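Local coordinates for protein probable acetyltransferase (Agrobacterium tumefaciens, PDB 2GE3) that probably transfers the acetyl group of bound acetyl coenzyme A to an acceptor, as a member of the GNAT acetyltransferase family, at residues 106-111 and 138-143; 119-124 and 163-168; 71-76 and 87-92. All coordinates share one frame; numbering follows the deposited sequence.

Overall arrangement
All three contacts lie in one GNAT fold and share the mixed sheet and the helices packed on it. Interaction 3, its centre about 2 Å from that of the chain, pairs two hairpin strands in the core; interaction 2 pairs strands farther out and is partly buried, with charged side chains on the face that meets the second subunit. Strands 86-93 and 121-127 are neighbours, joined where Gly87 bonds to Arg121 and Glu123. Interaction 1 has no backbone pairing: it is buried apolar packing of helix 102-117 against the end of helix 131-140, though Arg108 is exposed. Interactions 1 and 3 both touch the cofactor, one through a lysine, the other through the backbone and side chain of Met91.

Interaction 1. Residues 106-111 and 138-143; sequences LMRRTL and EKIGFA. With ACO (acetyl coenzyme *a), chain E.
Ile140, at the end of helix 131-140, packs against Met107, Arg108 and Leu111 of helix 102-117. Just before it, Lys139 turns to the cofactor. With CG anti to the backbone N (chi1 180°) and bends at chi2 and chi3, its chain carries NZ to the 3'-phosphate, where NZ donates to O9A of acetyl coenzyme A at 3.1 Å; a second bond, to O5B, is weak. Ile140 is the centre of the contact. Its CG1 lies 3.6 Å from SE of Met107, a selenomethionine, and CD1 beyond it sits over one face of the Arg108 guanidinium, toward its rim, 3.6 Å from NH1. The other branch, CG2, is 3.5 Å from CD1 of Leu111. Gly141 then ends helix 131-140 in a Schellman motif; its positive phi of 115° turns the chain out of the helix. Beyond this turn the Phe142 ring reaches back, its CE1 4.2 Å from Leu111 CD1, with Met107 SE also obliquely placed at 4.4 Å. Leu111 and Phe142 both continue onto Ile166 of strand 158-167, so the packing runs on into the sheet. The contact of helix 102-117 with the end of helix 131-140 and the turn after it is therefore held by dispersion and burial of apolar surface, while the lysine's hydrogen bonds go to the cofactor. Arg108 NH2 and Lys139 NZ stand 5.3 Å apart, and the phosphate bound by Lys139 probably eases the proximity of the two positive charges.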
loop_
_atom_site.group_PDB
_atom_site.type_symbol
_atom_site.label_atom_id
_atom_site.label_comp_id
_atom_site.label_asym_id
_atom_site.label_seq_id
_atom_site.Cartn_x
_atom_site.Cartn_y
_atom_site.Cartn_z
ATOM N N LEU A 106 12.895 -16.623 11.840
ATOM C CA LEU A 106 13.013 -15.183 11.510
ATOM C C LEU A 106 11.701 -14.419 11.736
ATOM O O LEU A 106 11.731 -13.310 12.299
ATOM C CB LEU A 106 13.385 -15.059 10.043
ATOM C CG LEU A 106 14.518 -14.303 9.340
ATOM C CD1 LEU A 106 15.765 -13.955 10.122
ATOM C CD2 LEU A 106 14.837 -15.138 8.003
HETATM N N MSE A 107 10.562 -14.983 11.300
HETATM C CA MSE A 107 9.263 -14.375 11.552
HETATM C C MSE A 107 8.936 -14.205 13.022
HETATM O O MSE A 107 8.542 -13.150 13.408
HETATM C CB MSE A 107 8.133 -15.190 10.944
HETATM C CG MSE A 107 6.972 -14.318 10.373
HETATM SE SE MSE A 107 6.193 -15.399 8.818
HETATM C CE MSE A 107 7.910 -16.059 8.484
ATOM N N ARG A 108 9.092 -15.266 13.841
ATOM C CA ARG A 108 8.895 -15.158 15.282
ATOM C C ARG A 108 9.650 -14.063 15.982
ATOM O O ARG A 108 9.108 -13.401 16.894
ATOM C CB ARG A 108 9.170 -16.520 15.963
ATOM C CG ARG A 108 8.254 -17.545 15.408
ATOM C CD ARG A 108 7.810 -18.629 16.284
ATOM N NE ARG A 108 7.969 -19.878 15.583
ATOM C CZ ARG A 108 7.027 -20.668 15.092
ATOM N NH1 ARG A 108 5.640 -20.416 15.185
ATOM N NH2 ARG A 108 7.517 -21.781 14.521
ATOM N N ARG A 109 10.936 -13.943 15.652
ATOM C CA ARG A 109 11.765 -12.886 16.223
ATOM C C ARG A 109 11.281 -11.517 15.773
ATOM O O ARG A 109 11.289 -10.536 16.549
ATOM C CB ARG A 109 13.233 -13.043 15.805
ATOM C CG ARG A 109 13.969 -14.245 16.548
ATOM C CD ARG A 109 14.118 -13.868 18.087
ATOM N NE ARG A 109 15.052 -12.734 18.278
ATOM C CZ ARG A 109 16.388 -12.833 18.146
ATOM N NH1 ARG A 109 16.958 -13.992 17.763
ATOM N NH2 ARG A 109 17.159 -11.771 18.351
ATOM N N THR A 110 10.934 -11.420 14.496
ATOM C CA THR A 110 10.578 -10.138 13.883
ATOM C C THR A 110 9.210 -9.668 14.410
ATOM O O THR A 110 9.055 -8.505 14.700
ATOM C CB THR A 110 10.638 -10.204 12.331
ATOM O OG1 THR A 110 11.951 -10.642 11.945
ATOM C CG2 THR A 110 10.313 -8.786 11.625
ATOM N N LEU A 111 8.237 -10.567 14.547
ATOM C CA LEU A 111 6.930 -10.259 15.155
ATOM C C LEU A 111 6.995 -9.920 16.613
ATOM O O LEU A 111 6.236 -9.054 17.139
ATOM C CB LEU A 111 5.954 -11.444 14.945
ATOM C CG LEU A 111 5.506 -11.680 13.461
ATOM C CD1 LEU A 111 4.750 -12.976 13.379
ATOM C CD2 LEU A 111 4.568 -10.506 12.917
ATOM N N GLU A 138 0.300 -19.049 7.266
ATOM C CA GLU A 138 -0.770 -19.731 8.039
ATOM C C GLU A 138 -0.264 -20.331 9.372
ATOM O O GLU A 138 -0.860 -20.116 10.391
ATOM C CB GLU A 138 -1.473 -20.822 7.191
ATOM C CG GLU A 138 -2.248 -20.102 6.042
ATOM C CD GLU A 138 -2.854 -21.058 5.014
ATOM O OE1 GLU A 138 -2.459 -22.237 4.995
ATOM O OE2 GLU A 138 -3.684 -20.628 4.182
ATOM N N LYS A 139 0.869 -21.044 9.329
ATOM C CA LYS A 139 1.422 -21.705 10.469
ATOM C C LYS A 139 1.726 -20.665 11.528
ATOM O O LYS A 139 1.436 -20.867 12.671
ATOM C CB LYS A 139 2.710 -22.415 10.060
ATOM C CG LYS A 139 3.364 -23.113 11.148
ATOM C CD LYS A 139 4.853 -23.167 11.002
ATOM C CE LYS A 139 5.307 -23.694 9.626
ATOM N NZ LYS A 139 6.827 -23.928 9.699
ATOM N N ILE A 140 2.352 -19.547 11.147
ATOM C CA ILE A 140 2.709 -18.520 12.130
ATOM C C ILE A 140 1.452 -17.876 12.758
ATOM O O ILE A 140 1.559 -17.364 13.822
ATOM C CB ILE A 140 3.565 -17.418 11.464
ATOM C CG1 ILE A 140 4.921 -17.992 10.991
ATOM C CG2 ILE A 140 3.783 -16.230 12.411
ATOM C CD1 ILE A 140 5.786 -18.674 12.004
ATOM N N GLY A 141 0.287 -17.886 12.073
ATOM C CA GLY A 141 -0.951 -17.368 12.621
ATOM C C GLY A 141 -1.484 -16.121 11.854
ATOM O O GLY A 141 -2.397 -15.466 12.329
ATOM N N PHE A 142 -1.000 -15.835 10.628
ATOM C CA PHE A 142 -1.633 -14.804 9.785
ATOM C C PHE A 142 -3.016 -15.300 9.335
ATOM O O PHE A 142 -3.181 -16.452 9.113
ATOM C CB PHE A 142 -0.798 -14.434 8.578
ATOM C CG PHE A 142 0.331 -13.530 8.923
ATOM C CD1 PHE A 142 1.492 -14.036 9.534
ATOM C CD2 PHE A 142 0.263 -12.168 8.615
ATOM C CE1 PHE A 142 2.561 -13.194 9.830
ATOM C CE2 PHE A 142 1.333 -11.303 8.934
ATOM C CZ PHE A 142 2.499 -11.807 9.512
ATOM N N ALA A 143 -4.001 -14.415 9.318
ATOM C CA ALA A 143 -5.313 -14.645 8.802
ATOM C C ALA A 143 -5.389 -14.139 7.348
ATOM O O ALA A 143 -4.859 -13.035 6.993
ATOM C CB ALA A 143 -6.363 -13.898 9.704
HETATM N N1A ACO E . 3.387 -26.206 -0.510
HETATM C C2A ACO E . 2.787 -26.239 0.680
HETATM N N3A ACO E . 3.502 -26.134 1.814
HETATM C C4A ACO E . 4.854 -26.026 1.777
HETATM C C5A ACO E . 5.558 -25.964 0.530
HETATM C C6A ACO E . 4.738 -26.072 -0.672
HETATM N N6A ACO E . 5.418 -25.991 -1.890
HETATM N N7A ACO E . 6.924 -25.906 0.794
HETATM C C8A ACO E . 7.096 -25.863 2.116
HETATM N N9A ACO E . 5.865 -25.972 2.686
HETATM C C1B ACO E . 5.633 -25.925 4.107
HETATM C C2B ACO E . 6.625 -26.678 4.978
HETATM O O2B ACO E . 6.060 -27.996 5.157
HETATM C C3B ACO E . 6.529 -25.749 6.196
HETATM O O3B ACO E . 5.258 -25.958 6.830
HETATM P P3B ACO E . 4.930 -27.046 8.015
HETATM O O7A ACO E . 5.022 -28.485 7.518
HETATM O O8A ACO E . 3.474 -26.621 8.218
HETATM O O9A ACO E . 6.032 -26.868 9.006
HETATM C C4B ACO E . 6.412 -24.326 5.646
HETATM O O4B ACO E . 5.759 -24.503 4.395
HETATM C C5B ACO E . 7.809 -23.698 5.381
HETATM O O5B ACO E . 8.359 -23.307 6.630
HETATM P P1A ACO E . 9.805 -22.801 6.841
HETATM O O1A ACO E . 9.717 -22.090 8.139
HETATM O O2A ACO E . 10.552 -24.091 6.582
HETATM O O3A ACO E . 9.929 -21.754 5.607
HETATM P P2A ACO E . 11.188 -21.152 4.901
HETATM O O4A ACO E . 12.483 -21.163 5.652
HETATM O O5A ACO E . 11.185 -21.825 3.555
HETATM O O6A ACO E . 10.728 -19.578 4.755
HETATM C CBP ACO E . 9.882 -18.301 2.849
HETATM C CCP ACO E . 9.545 -19.284 3.983
HETATM C CDP ACO E . 8.599 -18.172 1.962
HETATM C CEP ACO E . 10.315 -16.941 3.398
HETATM C CAP ACO E . 11.133 -18.752 1.991
HETATM O OAP ACO E . 10.800 -20.017 1.476
HETATM C C9P ACO E . 11.571 -17.914 0.822
HETATM O O9P ACO E . 12.396 -17.016 0.990
HETATM N N8P ACO E . 11.067 -18.180 -0.400
HETATM C C7P ACO E . 11.416 -17.277 -1.521
HETATM C C6P ACO E . 11.025 -15.831 -1.299
HETATM C C5P ACO E . 9.637 -15.540 -0.780
HETATM O O5P ACO E . 8.649 -16.185 -1.117
HETATM N N4P ACO E . 9.532 -14.478 0.030
HETATM C C3P ACO E . 8.352 -14.282 0.848
HETATM C C2P ACO E . 7.179 -13.953 -0.043
HETATM S S1P ACO E . 7.404 -12.350 -0.775
HETATM C C ACO E . 5.743 -12.375 -0.602
HETATM O O ACO E . 5.281 -13.096 0.241
HETATM C CH3 ACO E . 4.983 -11.399 -1.465
#

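Interaction 2. Residues 119-124 and 163-168; sequences LHRIEL and NMAIIF
Ile122 and Ile166 form a hydrogen-bonded pair at the middle of an antiparallel pairing between strands 121-127 and 158-167 of the GNAT sheet. Their backbones bond both ways, Ile166 N reaching Ile122 O at 2.8 Å. Leu124 and Met164 repeat the pattern, and Phe168 N closes the other end on His120 O. On the face of Ile122 and Leu124, Ile122 CB rests 3.6 Å from Ile166 CG2, while the side chains of Leu124 and Met164 run alongside each other. Ile122 CG1 also meets Phe168 CE1 at 3.7 Å, and the Phe168 ring turns its edge to Leu119 O.

The other face is mixed, with Arg121 and Glu123 beside Ala165 and Ile167. Arg121, with CG anti to the backbone N (chi1 177°) and the chain extended from there to NE, lays its guanidinium over Ala165 CB, 3.4 Å from NH1. Glu123 holds that group from the edge: OE2 takes both NE and NH2 in the guanidinium plane, NE on its anti lone pair. Over one face of the His120 imidazole lies Ile167 CG2, 3.4 Å from His120 CE1.

Farther out, Leu111 of helix 102-117 covers both Ile122 and Ile166. Glu145 makes a further salt bridge to Arg121, and Arg83 one to Glu123, fixing both charges from the second shell. This end of the pairing lies at the subunit interface, where OD2 of Asp150 of the second subunit is hydrogen-bonded to His120 NE2.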
loop_
_atom_site.group_PDB
_atom_site.type_symbol
_atom_site.label_atom_id
_atom_site.label_comp_id
_atom_site.label_asym_id
_atom_site.label_seq_id
_atom_site.Cartn_x
_atom_site.Cartn_y
_atom_site.Cartn_z
ATOM N N LEU A 119 3.316 -1.955 17.796
ATOM C CA LEU A 119 2.462 -2.126 16.655
ATOM C C LEU A 119 1.336 -3.045 16.996
ATOM O O LEU A 119 1.453 -3.911 17.882
ATOM C CB LEU A 119 3.250 -2.630 15.436
ATOM C CG LEU A 119 4.387 -1.749 14.869
ATOM C CD1 LEU A 119 5.103 -2.484 13.703
ATOM C CD2 LEU A 119 3.891 -0.435 14.292
ATOM N N HIS A 120 0.192 -2.750 16.408
ATOM C CA HIS A 120 -1.047 -3.526 16.618
ATOM C C HIS A 120 -1.259 -4.574 15.485
ATOM O O HIS A 120 -1.701 -5.752 15.709
ATOM C CB HIS A 120 -2.258 -2.506 16.755
ATOM C CG HIS A 120 -3.613 -3.140 16.799
ATOM N ND1 HIS A 120 -4.130 -3.738 17.931
ATOM C CD2 HIS A 120 -4.572 -3.238 15.848
ATOM C CE1 HIS A 120 -5.347 -4.166 17.679
ATOM N NE2 HIS A 120 -5.649 -3.860 16.428
ATOM N N ARG A 121 -0.959 -4.105 14.276
ATOM C CA ARG A 121 -1.316 -4.800 13.032
ATOM C C ARG A 121 -0.126 -4.978 12.087
ATOM O O ARG A 121 0.599 -4.029 11.826
ATOM C CB ARG A 121 -2.523 -4.138 12.376
ATOM C CG ARG A 121 -2.947 -4.742 11.016
ATOM C CD ARG A 121 -4.057 -3.857 10.485
ATOM N NE ARG A 121 -4.111 -4.155 9.060
ATOM C CZ ARG A 121 -4.753 -5.221 8.554
ATOM N NH1 ARG A 121 -5.489 -6.050 9.339
ATOM N NH2 ARG A 121 -4.652 -5.459 7.265
ATOM N N ILE A 122 0.161 -6.242 11.765
ATOM C CA ILE A 122 1.131 -6.629 10.763
ATOM C C ILE A 122 0.434 -7.198 9.483
ATOM O O ILE A 122 -0.342 -8.103 9.552
ATOM C CB ILE A 122 2.222 -7.585 11.242
ATOM C CG1 ILE A 122 2.815 -7.171 12.569
ATOM C CG2 ILE A 122 3.325 -7.714 10.121
ATOM C CD1 ILE A 122 3.341 -5.671 12.638
ATOM N N GLU A 123 0.731 -6.606 8.326
ATOM C CA GLU A 123 0.077 -6.995 7.098
ATOM C C GLU A 123 1.104 -7.334 6.029
ATOM O O GLU A 123 2.264 -6.975 6.155
ATOM C CB GLU A 123 -0.957 -5.921 6.651
ATOM C CG GLU A 123 -0.373 -4.746 5.974
ATOM C CD GLU A 123 -1.393 -3.504 5.752
ATOM O OE1 GLU A 123 -1.117 -2.833 4.730
ATOM O OE2 GLU A 123 -2.415 -3.233 6.502
ATOM N N LEU A 124 0.674 -8.145 5.067
ATOM C CA LEU A 124 1.508 -8.698 3.994
ATOM C C LEU A 124 0.645 -9.025 2.805
ATOM O O LEU A 124 -0.600 -9.190 2.894
ATOM C CB LEU A 124 2.351 -9.909 4.476
ATOM C CG LEU A 124 1.756 -11.208 4.962
ATOM C CD1 LEU A 124 1.101 -12.065 3.762
ATOM C CD2 LEU A 124 2.804 -11.975 5.729
ATOM N N ASN A 163 -4.084 -11.122 0.439
ATOM C CA ASN A 163 -3.756 -10.239 1.587
ATOM C C ASN A 163 -3.968 -10.953 2.858
ATOM O O ASN A 163 -4.972 -11.601 3.012
ATOM C CB ASN A 163 -4.671 -9.006 1.605
ATOM C CG ASN A 163 -4.387 -8.132 0.437
ATOM O OD1 ASN A 163 -3.267 -7.766 0.292
ATOM N ND2 ASN A 163 -5.357 -7.909 -0.465
HETATM N N MSE A 164 -3.065 -10.781 3.790
HETATM C CA MSE A 164 -3.139 -11.530 5.036
HETATM C C MSE A 164 -2.690 -10.545 6.098
HETATM O O MSE A 164 -1.990 -9.605 5.779
HETATM C CB MSE A 164 -2.219 -12.744 4.985
HETATM C CG MSE A 164 -2.550 -13.736 3.748
HETATM SE SE MSE A 164 -1.365 -15.299 4.062
HETATM C CE MSE A 164 -2.409 -16.125 5.624
ATOM N N ALA A 165 -3.090 -10.774 7.338
ATOM C CA ALA A 165 -2.708 -9.922 8.438
ATOM C C ALA A 165 -2.722 -10.658 9.801
ATOM O O ALA A 165 -3.454 -11.665 10.006
ATOM C CB ALA A 165 -3.570 -8.671 8.475
ATOM N N ILE A 166 -1.915 -10.151 10.715
ATOM C CA ILE A 166 -1.961 -10.604 12.108
ATOM C C ILE A 166 -2.229 -9.433 13.017
ATOM O O ILE A 166 -1.753 -8.338 12.766
ATOM C CB ILE A 166 -0.638 -11.393 12.494
ATOM C CG1 ILE A 166 -0.849 -12.369 13.652
ATOM C CG2 ILE A 166 0.555 -10.419 12.650
ATOM C CD1 ILE A 166 0.341 -13.486 13.731
ATOM N N ILE A 167 -3.026 -9.644 14.069
ATOM C CA ILE A 167 -3.317 -8.575 15.037
ATOM C C ILE A 167 -2.790 -9.051 16.397
ATOM O O ILE A 167 -3.084 -10.193 16.811
ATOM C CB ILE A 167 -4.803 -8.101 15.071
ATOM C CG1 ILE A 167 -5.112 -7.134 13.922
ATOM C CG2 ILE A 167 -5.177 -7.352 16.413
ATOM C CD1 ILE A 167 -6.190 -7.589 13.256
ATOM N N PHE A 168 -1.935 -8.221 17.040
ATOM C CA PHE A 168 -1.368 -8.639 18.343
ATOM C C PHE A 168 -2.449 -8.465 19.398
ATOM O O PHE A 168 -3.168 -7.445 19.433
ATOM C CB PHE A 168 -0.118 -7.868 18.734
ATOM C CG PHE A 168 1.030 -8.105 17.842
ATOM C CD1 PHE A 168 1.600 -7.019 17.162
ATOM C CD2 PHE A 168 1.541 -9.441 17.635
ATOM C CE1 PHE A 168 2.649 -7.206 16.315
ATOM C CE2 PHE A 168 2.575 -9.653 16.768
ATOM C CZ PHE A 168 3.166 -8.542 16.124
HETATM O O HOH W 1 -2.139 -4.839 19.994
HETATM O O HOH W 2 -1.835 -6.509 2.250
#

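Interaction 3. Residues 71-76 and 87-92; sequences GWCDIR and GTLGMG. With ACO (acetyl coenzyme *a), chain E.
Trp72 swings CG between its backbone N and carbonyl carbon (chi1 74°), which folds the indole across the partner strand onto Met91 and Gly92. Gly92 CA stands over the six-membered ring, 3.7 Å from its centroid and 12° off the normal, a CH-pi contact. Met91 CA makes a second one with the five-membered ring at 4.1 Å, and the Gly92 peptide nitrogen lies above the centre of the same face. Gly92, without a side chain, lets the ring lie directly on the backbone. From helix 18-29, Phe21 meets the indole edge-to-face and Ala24, Leu25 and Val28 pack on it.

Cys73 has SG anti to its backbone N (chi1 178°), which sets the sulfur 4.0 Å from Leu89 CD1 on the opposite face of the sheet. Ile75 CG1 meets the same methyl at 4.1 Å, while Ile75 CG2 packs on Gly87 CA. This apolar face is covered by helix 102-117, with Thr110 touching both Cys73 and Ile75. Back on the face of Trp72, Arg76 CG lies 3.7 Å from Thr88 CB.

Six backbone bonds join the strands, two for each of the pairs Trp72-Gly92, Asp74-Gly90 and Arg76-Thr88; Asp74 N to Gly90 O is 2.8 Å. Met91 O accepts a weak bond from N4P of acetyl coenzyme A at 2.9 Å, and the side chain of this selenomethionine packs on CEP of the pantetheine arm. An antiparallel hairpin whose second strand offers its backbone to the pantetheine arm is characteristic of the GNAT cofactor site.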
loop_
_atom_site.group_PDB
_atom_site.type_symbol
_atom_site.label_atom_id
_atom_site.label_comp_id
_atom_site.label_asym_id
_atom_site.label_seq_id
_atom_site.Cartn_x
_atom_site.Cartn_y
_atom_site.Cartn_z
ATOM N N GLY A 71 19.252 -14.586 4.647
ATOM C CA GLY A 71 17.845 -14.406 4.826
ATOM C C GLY A 71 17.588 -13.165 5.645
ATOM O O GLY A 71 18.472 -12.724 6.308
ATOM N N TRP A 72 16.357 -12.629 5.558
ATOM C CA TRP A 72 15.961 -11.409 6.260
ATOM C C TRP A 72 14.447 -11.413 6.449
ATOM O O TRP A 72 13.730 -12.096 5.769
ATOM C CB TRP A 72 16.370 -10.170 5.493
ATOM C CG TRP A 72 15.498 -9.921 4.291
ATOM C CD1 TRP A 72 14.392 -9.102 4.227
ATOM C CD2 TRP A 72 15.658 -10.498 2.991
ATOM N NE1 TRP A 72 13.909 -9.091 2.955
ATOM C CE2 TRP A 72 14.661 -9.947 2.179
ATOM C CE3 TRP A 72 16.607 -11.406 2.425
ATOM C CZ2 TRP A 72 14.504 -10.304 0.803
ATOM C CZ3 TRP A 72 16.464 -11.742 1.022
ATOM C CH2 TRP A 72 15.426 -11.206 0.267
ATOM N N CYS A 73 13.992 -10.640 7.411
ATOM C CA CYS A 73 12.599 -10.443 7.601
ATOM C C CYS A 73 12.535 -9.032 8.145
ATOM O O CYS A 73 13.259 -8.686 9.081
ATOM C CB CYS A 73 12.043 -11.527 8.573
ATOM S SG CYS A 73 10.287 -11.396 8.978
ATOM N N ASP A 74 11.616 -8.232 7.639
ATOM C CA ASP A 74 11.520 -6.895 8.153
ATOM C C ASP A 74 10.094 -6.319 8.178
ATOM O O ASP A 74 9.186 -6.789 7.482
ATOM C CB ASP A 74 12.549 -5.939 7.540
ATOM C CG ASP A 74 12.460 -5.805 6.008
ATOM O OD1 ASP A 74 11.348 -5.899 5.408
ATOM O OD2 ASP A 74 13.550 -5.536 5.394
ATOM N N ILE A 75 9.893 -5.356 9.073
ATOM C CA ILE A 75 8.554 -4.763 9.203
ATOM C C ILE A 75 8.704 -3.237 9.008
ATOM O O ILE A 75 9.424 -2.591 9.784
ATOM C CB ILE A 75 7.780 -5.215 10.510
ATOM C CG1 ILE A 75 7.517 -6.727 10.487
ATOM C CG2 ILE A 75 6.400 -4.471 10.675
ATOM C CD1 ILE A 75 6.860 -7.373 11.754
ATOM N N ARG A 76 8.119 -2.697 7.930
ATOM C CA ARG A 76 8.047 -1.241 7.747
ATOM C C ARG A 76 6.744 -0.641 8.320
ATOM O O ARG A 76 5.618 -0.961 7.867
ATOM C CB ARG A 76 8.297 -0.830 6.290
ATOM C CG ARG A 76 7.174 -1.254 5.260
ATOM C CD ARG A 76 7.527 -0.881 3.773
ATOM N NE ARG A 76 8.953 -1.226 3.638
ATOM C CZ ARG A 76 9.379 -2.426 3.281
ATOM N NH1 ARG A 76 8.466 -3.368 2.965
ATOM N NH2 ARG A 76 10.699 -2.674 3.239
ATOM N N GLY A 87 2.287 -2.232 10.426
ATOM C CA GLY A 87 3.571 -2.457 9.743
ATOM C C GLY A 87 3.381 -3.445 8.571
ATOM O O GLY A 87 2.475 -4.262 8.638
ATOM N N THR A 88 4.185 -3.325 7.504
ATOM C CA THR A 88 4.180 -4.231 6.360
ATOM C C THR A 88 5.393 -5.141 6.435
ATOM O O THR A 88 6.511 -4.661 6.570
ATOM C CB THR A 88 4.251 -3.478 5.066
ATOM O OG1 THR A 88 3.173 -2.589 5.039
ATOM C CG2 THR A 88 4.108 -4.424 3.796
ATOM N N LEU A 89 5.152 -6.429 6.392
ATOM C CA LEU A 89 6.206 -7.435 6.443
ATOM C C LEU A 89 6.776 -7.820 5.034
ATOM O O LEU A 89 6.026 -7.938 4.091
ATOM C CB LEU A 89 5.727 -8.683 7.233
ATOM C CG LEU A 89 6.781 -9.795 7.588
ATOM C CD1 LEU A 89 6.465 -10.379 8.905
ATOM C CD2 LEU A 89 6.711 -10.829 6.549
ATOM N N GLY A 90 8.113 -7.910 4.894
ATOM C CA GLY A 90 8.746 -8.631 3.753
ATOM C C GLY A 90 9.870 -9.559 4.255
ATOM O O GLY A 90 10.406 -9.379 5.331
HETATM N N MSE A 91 10.184 -10.585 3.493
HETATM C CA MSE A 91 11.186 -11.536 3.887
HETATM C C MSE A 91 11.584 -12.383 2.713
HETATM O O MSE A 91 10.811 -12.508 1.745
HETATM C CB MSE A 91 10.643 -12.456 4.947
HETATM C CG MSE A 91 9.521 -13.280 4.444
HETATM SE SE MSE A 91 8.917 -14.392 6.063
HETATM C CE MSE A 91 10.783 -15.018 6.780
ATOM N N GLY A 92 12.759 -12.996 2.845
ATOM C CA GLY A 92 13.337 -13.789 1.766
ATOM C C GLY A 92 14.451 -14.631 2.320
ATOM O O GLY A 92 15.115 -14.270 3.310
HETATM N N1A ACO E . 3.387 -26.206 -0.510
HETATM C C2A ACO E . 2.787 -26.239 0.680
HETATM N N3A ACO E . 3.502 -26.134 1.814
HETATM C C4A ACO E . 4.854 -26.026 1.777
HETATM C C5A ACO E . 5.558 -25.964 0.530
HETATM C C6A ACO E . 4.738 -26.072 -0.672
HETATM N N6A ACO E . 5.418 -25.991 -1.890
HETATM N N7A ACO E . 6.924 -25.906 0.794
HETATM C C8A ACO E . 7.096 -25.863 2.116
HETATM N N9A ACO E . 5.865 -25.972 2.686
HETATM C C1B ACO E . 5.633 -25.925 4.107
HETATM C C2B ACO E . 6.625 -26.678 4.978
HETATM O O2B ACO E . 6.060 -27.996 5.157
HETATM C C3B ACO E . 6.529 -25.749 6.196
HETATM O O3B ACO E . 5.258 -25.958 6.830
HETATM P P3B ACO E . 4.930 -27.046 8.015
HETATM O O7A ACO E . 5.022 -28.485 7.518
HETATM O O8A ACO E . 3.474 -26.621 8.218
HETATM O O9A ACO E . 6.032 -26.868 9.006
HETATM C C4B ACO E . 6.412 -24.326 5.646
HETATM O O4B ACO E . 5.759 -24.503 4.395
HETATM C C5B ACO E . 7.809 -23.698 5.381
HETATM O O5B ACO E . 8.359 -23.307 6.630
HETATM P P1A ACO E . 9.805 -22.801 6.841
HETATM O O1A ACO E . 9.717 -22.090 8.139
HETATM O O2A ACO E . 10.552 -24.091 6.582
HETATM O O3A ACO E . 9.929 -21.754 5.607
HETATM P P2A ACO E . 11.188 -21.152 4.901
HETATM O O4A ACO E . 12.483 -21.163 5.652
HETATM O O5A ACO E . 11.185 -21.825 3.555
HETATM O O6A ACO E . 10.728 -19.578 4.755
HETATM C CBP ACO E . 9.882 -18.301 2.849
HETATM C CCP ACO E . 9.545 -19.284 3.983
HETATM C CDP ACO E . 8.599 -18.172 1.962
HETATM C CEP ACO E . 10.315 -16.941 3.398
HETATM C CAP ACO E . 11.133 -18.752 1.991
HETATM O OAP ACO E . 10.800 -20.017 1.476
HETATM C C9P ACO E . 11.571 -17.914 0.822
HETATM O O9P ACO E . 12.396 -17.016 0.990
HETATM N N8P ACO E . 11.067 -18.180 -0.400
HETATM C C7P ACO E . 11.416 -17.277 -1.521
HETATM C C6P ACO E . 11.025 -15.831 -1.299
HETATM C C5P ACO E . 9.637 -15.540 -0.780
HETATM O O5P ACO E . 8.649 -16.185 -1.117
HETATM N N4P ACO E . 9.532 -14.478 0.030
HETATM C C3P ACO E . 8.352 -14.282 0.848
HETATM C C2P ACO E . 7.179 -13.953 -0.043
HETATM S S1P ACO E . 7.404 -12.350 -0.775
HETATM C C ACO E . 5.743 -12.375 -0.602
HETATM O O ACO E . 5.281 -13.096 0.241
HETATM C CH3 ACO E . 4.983 -11.399 -1.465
#